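Local structure of putative phosphatase/phosphodiesterase MPN_349 (Mycoplasma pneumoniae M129, 1T71) at residues I39-N44 / I154-A159; T178-H183 / A199-V204; A189-T194 / I258-I263. The protein probably hydrolyses phosphoester bonds, perhaps as a 2',3'-cyclic-nucleotide 3'-phosphodiesterase, and binds two iron(III) ions as a member of the YmdB-like family. All blocks are in the same frame, centred on the assembly; numbering follows the deposited sequence.

Interaction 1. Residues I39-N44 / I154-A159; sequences IVNAEN and IVDFHA. With FE (Fe (III) ion), chain B; FE (Fe (III) ion), chain C.
Strands 39-41 and 154-158 face each other from two different sheets, their axes 9.8 Å apart and nearly parallel at 12°, with only side chains bridging the gap. Ile39 and Ile154 reach toward each other tip to tip, CD1 to CD1 at 3.8 Å. Two residues further along each strand the packing becomes polar: Asn41, its CG anti to the backbone N (chi1 179°) and carrying the amide across, donates from ND2 to Asp156 OD1 over 2.8 Å, meeting the carboxylate on its syn side and close to its plane. The amide and carboxylate planes are nevertheless 58° apart. Thr68 also bonds this oxygen of the buried acid. This is the two-sheet sandwich of the calcineurin-like metallophosphoesterases, with the metals held by loops at the C-terminal ends of its strands. Asn41 OD1 accepts from Glu43 N at 3.1 Å, an Asx turn that probably helps position Glu43. Glu43 OE1 then bridges both iron ions, 2.2 Å from each, while OE2 takes the backbone N-H of His72. Asn44 ND2 lies 2.1 Å from the chain B iron. His158 turns a ring edge to Glu43 OE1 and binds the chain C iron, though its modelled ring orientation is doubtful.

Interaction 2. Residues T178-H183 / A199-V204; sequences TIFGTH and AYITDV. With FE (Fe (III) ion), chain C.
Phe180 packs on segment 199-204: its CD1 lies 3.5 Å from Ile201 CG2, its CE1 near the methyl of Ala199, and its CB against Val204 CG2. With CG beside the backbone N (chi1 -65°), the ring leans back over Thr178, whose CB sits above one face. On the other side of the sheet Ile179 CG2 meets Tyr200 CD1 at 3.7 Å, with Ile179 CB in the plane of the phenol ring at its edge. Parallel backbone pairing holds these side chains in register: Ile179 N gives to Ala199 O and Gly181 N to Ile201 O, with a weak bond from Ile201 N to Ile179 O between them. Past the end of strand 199-201, Val204 N bonds Gly181 O at 2.9 Å. Gly181 CA approaches Thr202 O to 3.2 Å, a CA-H...O contact. A water accepts from His183 N and also lies within hydrogen-bonding distance of Asp203 OD1, while Asp203 OD2 bonds Thr184. Further out, Phe248 and Phe9 meet the Phe180 ring edge-to-face, and helix 162-172 covers Ile179 and Tyr200. His183, just past strand 178-182, binds the chain C iron through ND1 at 2.2 Å, an arrangement typical of the dinuclear site of calcineurin-like phosphoesterases.

Interaction 3. Residues A189-T194 / I258-I263; sequences ADLRIT and IKTEAI
Ile193 and Thr260 meet through torsions that set one branch of each toward the other: Ile193 CG1 lies beside its backbone N (chi1 -68°) and the chain then runs on extended to CD1, while Thr260 has CG2 opposite its carbonyl carbon and the hydroxyl between N and C (chi1 62°). Ile193 CG1 thereby comes to rest 3.9 Å from Thr260 CG2. The contact closes one side of the two-sheet sandwich of the calcineurin-like fold, laying the outermost strand of one sheet, 192-193, over the outermost strand of the other, 259-267. The touching parts run in opposite directions, yet no hydrogen bond joins them; each strand keeps its backbone bonds for its own sheet, Arg192 with Tyr200 and Glu261 with Phe247. Ile258 and Lys259 both face Glu249, a classic beta bulge in the pairing of strand 259-267 with strand 241-249. Just there Ile193 CD1 rests on the backbone, 3.5 Å from Ile258 C. At the other end Leu191 lays its two methyls along the strand. Its CD2 is 4.0 Å from Thr260 CB, and its CD1 lies over the peptide link between Glu261 and Ala262. Thr260 is thus flanked by Leu191 and Ile193, and also touches Ala199 of the strand next to 192-193 and Phe248 of strand 241-249. Lys259 and Glu261 point away from this interface, Glu261 OE2 bonding Tyr33 OH. Arg192 turns away too, and its guanidinium folds back on its own strand. Arg192 NE donates to Ile193 O at 2.9 Å, a nearly straight bond (169°) that lies in the guanidinium plane but reaches the oxygen from above the carbonyl plane.

Interactions 1 and 2 adjoin, their centres 9 Å apart, because strands 152-158 and 178-182 are neighbours in one sheet. Phe157 N bonds Phe180 O over 2.9 Å, and Asp156 OD2 pairs with Thr182 OG1 at 2.6 Å. Both also reach the chain C iron, to which interaction 1 brings Glu43 and His158, interaction 2 His183; Asn71 completes that iron's protein ligands, while Asp12 binds the other ion. Interaction 3 lies about 10 Å from interaction 2, centre to centre, and continues its sheet outward: Tyr200 N bonds Arg192 O at 3.0 Å. Like interaction 1, about 17 Å away between centres, it joins the two sheets, but at their edge, remote from the iron.

Interaction 1. Residues I39-N44 / I154-A159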
# COMPACT_ATOMS: atom_id res chain seq x y z
N ILE A 39 -0.42 4.94 8.06
CA ILE A 39 -0.89 3.69 7.49
C ILE A 39 0.06 3.30 6.36
O ILE A 39 0.53 4.16 5.61
CB ILE A 39 -2.31 3.87 6.89
CG1 ILE A 39 -3.22 4.56 7.91
CG2 ILE A 39 -2.89 2.51 6.48
CD1 ILE A 39 -4.58 4.93 7.37
N VAL A 40 0.37 2.01 6.25
CA VAL A 40 1.26 1.58 5.18
C VAL A 40 0.87 0.22 4.64
O VAL A 40 0.29 -0.60 5.34
CB VAL A 40 2.74 1.49 5.65
CG1 VAL A 40 3.09 2.72 6.49
CG2 VAL A 40 2.99 0.20 6.43
N ASN A 41 1.15 0.01 3.36
CA ASN A 41 0.89 -1.27 2.72
C ASN A 41 2.24 -1.95 2.90
O ASN A 41 3.26 -1.41 2.47
CB ASN A 41 0.56 -1.09 1.24
CG ASN A 41 0.30 -2.40 0.54
OD1 ASN A 41 1.14 -3.30 0.57
ND2 ASN A 41 -0.86 -2.52 -0.10
N ALA A 42 2.26 -3.12 3.54
CA ALA A 42 3.52 -3.83 3.80
C ALA A 42 3.62 -5.18 3.11
O ALA A 42 4.38 -6.05 3.55
CB ALA A 42 3.69 -4.00 5.31
N GLU A 43 2.90 -5.35 2.02
CA GLU A 43 2.88 -6.62 1.30
C GLU A 43 4.21 -7.18 0.77
O GLU A 43 4.27 -8.36 0.44
CB GLU A 43 1.88 -6.56 0.15
CG GLU A 43 2.43 -5.95 -1.12
CD GLU A 43 2.00 -6.72 -2.35
OE1 GLU A 43 2.51 -6.41 -3.43
OE2 GLU A 43 1.15 -7.64 -2.22
N ASN A 44 5.24 -6.34 0.67
CA ASN A 44 6.55 -6.80 0.17
C ASN A 44 7.66 -6.67 1.22
O ASN A 44 8.84 -6.79 0.90
CB ASN A 44 6.96 -5.97 -1.06
CG ASN A 44 6.06 -6.21 -2.26
OD1 ASN A 44 6.14 -7.25 -2.91
ND2 ASN A 44 5.20 -5.25 -2.56
N ILE A 154 -11.25 4.69 4.44
CA ILE A 154 -9.99 4.71 3.70
C ILE A 154 -9.83 3.40 2.94
O ILE A 154 -9.85 2.32 3.54
CB ILE A 154 -8.80 4.91 4.67
CG1 ILE A 154 -8.90 6.29 5.32
CG2 ILE A 154 -7.47 4.76 3.93
CD1 ILE A 154 -7.87 6.54 6.42
N VAL A 155 -9.67 3.48 1.62
CA VAL A 155 -9.53 2.28 0.80
C VAL A 155 -8.21 2.14 0.06
O VAL A 155 -7.78 3.05 -0.66
CB VAL A 155 -10.66 2.20 -0.25
CG1 VAL A 155 -10.50 0.94 -1.09
CG2 VAL A 155 -12.02 2.21 0.44
N ASP A 156 -7.57 0.99 0.23
CA ASP A 156 -6.32 0.68 -0.47
C ASP A 156 -6.71 -0.36 -1.53
O ASP A 156 -6.96 -1.52 -1.20
CB ASP A 156 -5.28 0.09 0.49
CG ASP A 156 -4.03 -0.42 -0.23
OD1 ASP A 156 -3.03 -0.77 0.44
OD2 ASP A 156 -4.05 -0.48 -1.47
N PHE A 157 -6.79 0.08 -2.78
CA PHE A 157 -7.17 -0.81 -3.89
C PHE A 157 -5.89 -1.32 -4.55
O PHE A 157 -5.23 -0.59 -5.29
CB PHE A 157 -8.02 -0.04 -4.91
CG PHE A 157 -8.68 -0.92 -5.95
CD1 PHE A 157 -8.87 -0.46 -7.25
CD2 PHE A 157 -9.12 -2.20 -5.62
CE1 PHE A 157 -9.48 -1.27 -8.22
CE2 PHE A 157 -9.74 -3.02 -6.58
CZ PHE A 157 -9.92 -2.55 -7.88
N HIS A 158 -5.56 -2.57 -4.26
CA HIS A 158 -4.35 -3.19 -4.80
C HIS A 158 -4.67 -3.77 -6.17
O HIS A 158 -5.11 -4.92 -6.28
CB HIS A 158 -3.88 -4.28 -3.83
CG HIS A 158 -2.41 -4.50 -3.85
ND1 HIS A 158 -1.83 -5.64 -4.37
CD2 HIS A 158 -1.39 -3.72 -3.43
CE1 HIS A 158 -0.52 -5.55 -4.26
NE2 HIS A 158 -0.22 -4.39 -3.70
N ALA A 159 -4.42 -2.99 -7.22
CA ALA A 159 -4.72 -3.42 -8.58
C ALA A 159 -3.60 -3.12 -9.56
O ALA A 159 -2.74 -2.26 -9.32
CB ALA A 159 -6.02 -2.77 -9.05
FE FE B . 3.80 -4.78 -4.08
FE FE C . 1.36 -6.37 -5.34

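Interaction 2. Residues T178-H183 / A199-V204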
# COMPACT_ATOMS: atom_id res chain seq x y z
N THR A 178 -11.12 8.05 0.89
CA THR A 178 -9.98 7.96 -0.01
C THR A 178 -9.95 6.66 -0.81
O THR A 178 -10.40 5.61 -0.35
CB THR A 178 -8.62 8.07 0.73
OG1 THR A 178 -8.35 6.85 1.44
CG2 THR A 178 -8.64 9.21 1.73
N ILE A 179 -9.43 6.77 -2.02
CA ILE A 179 -9.27 5.65 -2.93
C ILE A 179 -7.80 5.70 -3.35
O ILE A 179 -7.45 6.46 -4.26
CB ILE A 179 -10.14 5.82 -4.20
CG1 ILE A 179 -11.62 5.87 -3.83
CG2 ILE A 179 -9.86 4.68 -5.17
CD1 ILE A 179 -12.18 4.57 -3.33
N PHE A 180 -6.95 4.93 -2.68
CA PHE A 180 -5.52 4.92 -3.02
C PHE A 180 -5.14 3.61 -3.70
O PHE A 180 -5.32 2.53 -3.13
CB PHE A 180 -4.65 5.10 -1.77
CG PHE A 180 -4.79 6.44 -1.09
CD1 PHE A 180 -5.13 7.58 -1.82
CD2 PHE A 180 -4.52 6.56 0.27
CE1 PHE A 180 -5.20 8.83 -1.20
CE2 PHE A 180 -4.58 7.81 0.90
CZ PHE A 180 -4.92 8.94 0.17
N GLY A 181 -4.61 3.71 -4.91
CA GLY A 181 -4.18 2.51 -5.62
C GLY A 181 -2.75 2.13 -5.24
O GLY A 181 -1.93 2.99 -4.93
N THR A 182 -2.47 0.83 -5.24
CA THR A 182 -1.14 0.30 -4.92
C THR A 182 -0.90 -0.92 -5.80
O THR A 182 -1.81 -1.35 -6.52
CB THR A 182 -1.03 -0.14 -3.43
OG1 THR A 182 -2.12 -1.02 -3.10
CG2 THR A 182 -1.05 1.07 -2.51
N HIS A 183 0.33 -1.45 -5.77
CA HIS A 183 0.74 -2.65 -6.52
C HIS A 183 1.69 -2.45 -7.70
O HIS A 183 2.48 -3.35 -7.98
CB HIS A 183 -0.49 -3.46 -6.99
CG HIS A 183 -0.15 -4.68 -7.80
ND1 HIS A 183 0.42 -5.81 -7.25
CD2 HIS A 183 -0.30 -4.94 -9.12
CE1 HIS A 183 0.61 -6.71 -8.19
NE2 HIS A 183 0.18 -6.21 -9.34
N ALA A 199 -10.13 11.75 -1.78
CA ALA A 199 -8.74 11.83 -2.18
C ALA A 199 -8.53 10.63 -3.10
O ALA A 199 -9.01 9.53 -2.81
CB ALA A 199 -7.83 11.75 -0.97
N TYR A 200 -7.84 10.84 -4.22
CA TYR A 200 -7.57 9.75 -5.16
C TYR A 200 -6.17 9.83 -5.75
O TYR A 200 -5.62 10.92 -5.91
CB TYR A 200 -8.56 9.78 -6.34
CG TYR A 200 -8.20 8.78 -7.43
CD1 TYR A 200 -8.43 7.41 -7.25
CD2 TYR A 200 -7.59 9.19 -8.61
CE1 TYR A 200 -8.07 6.48 -8.21
CE2 TYR A 200 -7.22 8.26 -9.60
CZ TYR A 200 -7.46 6.90 -9.38
OH TYR A 200 -7.07 5.97 -10.32
N ILE A 201 -5.62 8.67 -6.09
CA ILE A 201 -4.32 8.56 -6.73
C ILE A 201 -4.26 7.16 -7.35
O ILE A 201 -4.57 6.17 -6.68
CB ILE A 201 -3.14 8.80 -5.74
CG1 ILE A 201 -1.83 8.88 -6.53
CG2 ILE A 201 -3.08 7.70 -4.70
CD1 ILE A 201 -0.61 9.21 -5.68
N THR A 202 -3.89 7.09 -8.62
CA THR A 202 -3.83 5.81 -9.31
C THR A 202 -2.89 4.83 -8.62
O THR A 202 -3.21 3.66 -8.48
CB THR A 202 -3.42 6.00 -10.79
OG1 THR A 202 -4.45 6.75 -11.45
CG2 THR A 202 -3.28 4.64 -11.49
N ASP A 203 -1.73 5.32 -8.18
CA ASP A 203 -0.78 4.48 -7.46
C ASP A 203 0.12 5.31 -6.53
O ASP A 203 0.77 6.26 -6.96
CB ASP A 203 0.09 3.65 -8.42
CG ASP A 203 0.65 2.40 -7.75
OD1 ASP A 203 1.35 2.53 -6.71
OD2 ASP A 203 0.37 1.28 -8.25
N VAL A 204 0.14 4.93 -5.25
CA VAL A 204 0.95 5.63 -4.27
C VAL A 204 2.45 5.43 -4.52
O VAL A 204 3.26 6.32 -4.27
CB VAL A 204 0.64 5.14 -2.84
CG1 VAL A 204 1.56 5.83 -1.83
CG2 VAL A 204 -0.82 5.41 -2.51
FE FE C . 1.36 -6.37 -5.34
O HOH W 1 2.48 0.34 -5.49

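Interaction 3. Residues A189-T194 / I258-I263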
# COMPACT_ATOMS: atom_id res chain seq x y z
N ALA A 189 1.39 10.78 -10.90
CA ALA A 189 1.32 12.21 -10.59
C ALA A 189 -0.15 12.63 -10.57
O ALA A 189 -0.50 13.79 -10.81
CB ALA A 189 2.10 13.01 -11.65
N ASP A 190 -0.98 11.64 -10.25
CA ASP A 190 -2.45 11.67 -10.19
C ASP A 190 -3.12 12.30 -8.97
O ASP A 190 -4.29 12.67 -9.04
CB ASP A 190 -2.93 10.21 -10.25
CG ASP A 190 -3.73 9.92 -11.47
OD1 ASP A 190 -3.45 10.52 -12.53
OD2 ASP A 190 -4.64 9.08 -11.39
N LEU A 191 -2.41 12.36 -7.85
CA LEU A 191 -2.96 12.86 -6.58
C LEU A 191 -3.81 14.12 -6.63
O LEU A 191 -3.41 15.13 -7.20
CB LEU A 191 -1.82 13.07 -5.58
CG LEU A 191 -1.99 12.65 -4.11
CD1 LEU A 191 -1.23 13.64 -3.23
CD2 LEU A 191 -3.44 12.60 -3.69
N ARG A 192 -4.98 14.05 -6.00
CA ARG A 192 -5.86 15.21 -5.91
C ARG A 192 -7.07 14.95 -5.03
O ARG A 192 -7.39 13.80 -4.69
CB ARG A 192 -6.38 15.63 -7.29
CG ARG A 192 -7.44 14.69 -7.87
CD ARG A 192 -8.10 15.29 -9.11
NE ARG A 192 -9.03 16.36 -8.78
CZ ARG A 192 -9.69 17.09 -9.67
NH1 ARG A 192 -9.54 16.87 -10.97
NH2 ARG A 192 -10.52 18.04 -9.26
N ILE A 193 -7.72 16.04 -4.64
CA ILE A 193 -8.95 15.99 -3.88
C ILE A 193 -9.90 15.94 -5.08
O ILE A 193 -9.75 16.74 -6.01
CB ILE A 193 -9.19 17.30 -3.09
CG1 ILE A 193 -8.14 17.43 -1.98
CG2 ILE A 193 -10.61 17.33 -2.52
CD1 ILE A 193 -8.30 18.67 -1.11
N THR A 194 -10.84 15.00 -5.10
CA THR A 194 -11.75 14.87 -6.23
C THR A 194 -12.86 15.92 -6.19
O THR A 194 -13.07 16.57 -5.16
CB THR A 194 -12.42 13.48 -6.27
OG1 THR A 194 -13.35 13.38 -5.18
CG2 THR A 194 -11.37 12.36 -6.14
N ILE A 258 -9.68 17.77 2.97
CA ILE A 258 -9.39 19.20 2.89
C ILE A 258 -8.02 19.50 2.30
O ILE A 258 -7.78 20.61 1.85
CB ILE A 258 -9.49 19.84 4.30
CG1 ILE A 258 -10.95 19.93 4.72
CG2 ILE A 258 -8.84 21.21 4.32
CD1 ILE A 258 -11.15 20.50 6.11
N LYS A 259 -7.14 18.51 2.31
CA LYS A 259 -5.80 18.72 1.77
C LYS A 259 -5.08 17.42 1.46
O LYS A 259 -5.33 16.39 2.09
CB LYS A 259 -4.99 19.55 2.77
CG LYS A 259 -3.50 19.66 2.45
CD LYS A 259 -2.84 20.83 3.18
CE LYS A 259 -3.37 22.17 2.65
NZ LYS A 259 -2.56 23.34 3.13
N THR A 260 -4.21 17.47 0.46
CA THR A 260 -3.42 16.31 0.05
C THR A 260 -2.09 16.78 -0.53
O THR A 260 -2.01 17.84 -1.14
CB THR A 260 -4.11 15.47 -1.03
OG1 THR A 260 -4.30 16.27 -2.21
CG2 THR A 260 -5.44 14.95 -0.53
N GLU A 261 -1.06 15.97 -0.32
CA GLU A 261 0.26 16.27 -0.84
C GLU A 261 1.03 14.96 -1.01
O GLU A 261 0.99 14.09 -0.14
CB GLU A 261 1.03 17.16 0.14
CG GLU A 261 2.30 17.75 -0.47
CD GLU A 261 3.22 18.36 0.56
OE1 GLU A 261 2.75 19.16 1.39
OE2 GLU A 261 4.43 18.04 0.53
N ALA A 262 1.71 14.82 -2.14
CA ALA A 262 2.49 13.62 -2.40
C ALA A 262 3.79 13.67 -1.61
O ALA A 262 4.43 14.72 -1.53
CB ALA A 262 2.80 13.50 -3.89
N ILE A 263 4.18 12.55 -1.01
CA ILE A 263 5.41 12.48 -0.24
C ILE A 263 6.42 11.63 -1.00
O ILE A 263 6.13 10.48 -1.33
CB ILE A 263 5.18 11.83 1.13
CG1 ILE A 263 4.13 12.61 1.92
CG2 ILE A 263 6.50 11.74 1.89
CD1 ILE A 263 3.69 11.93 3.20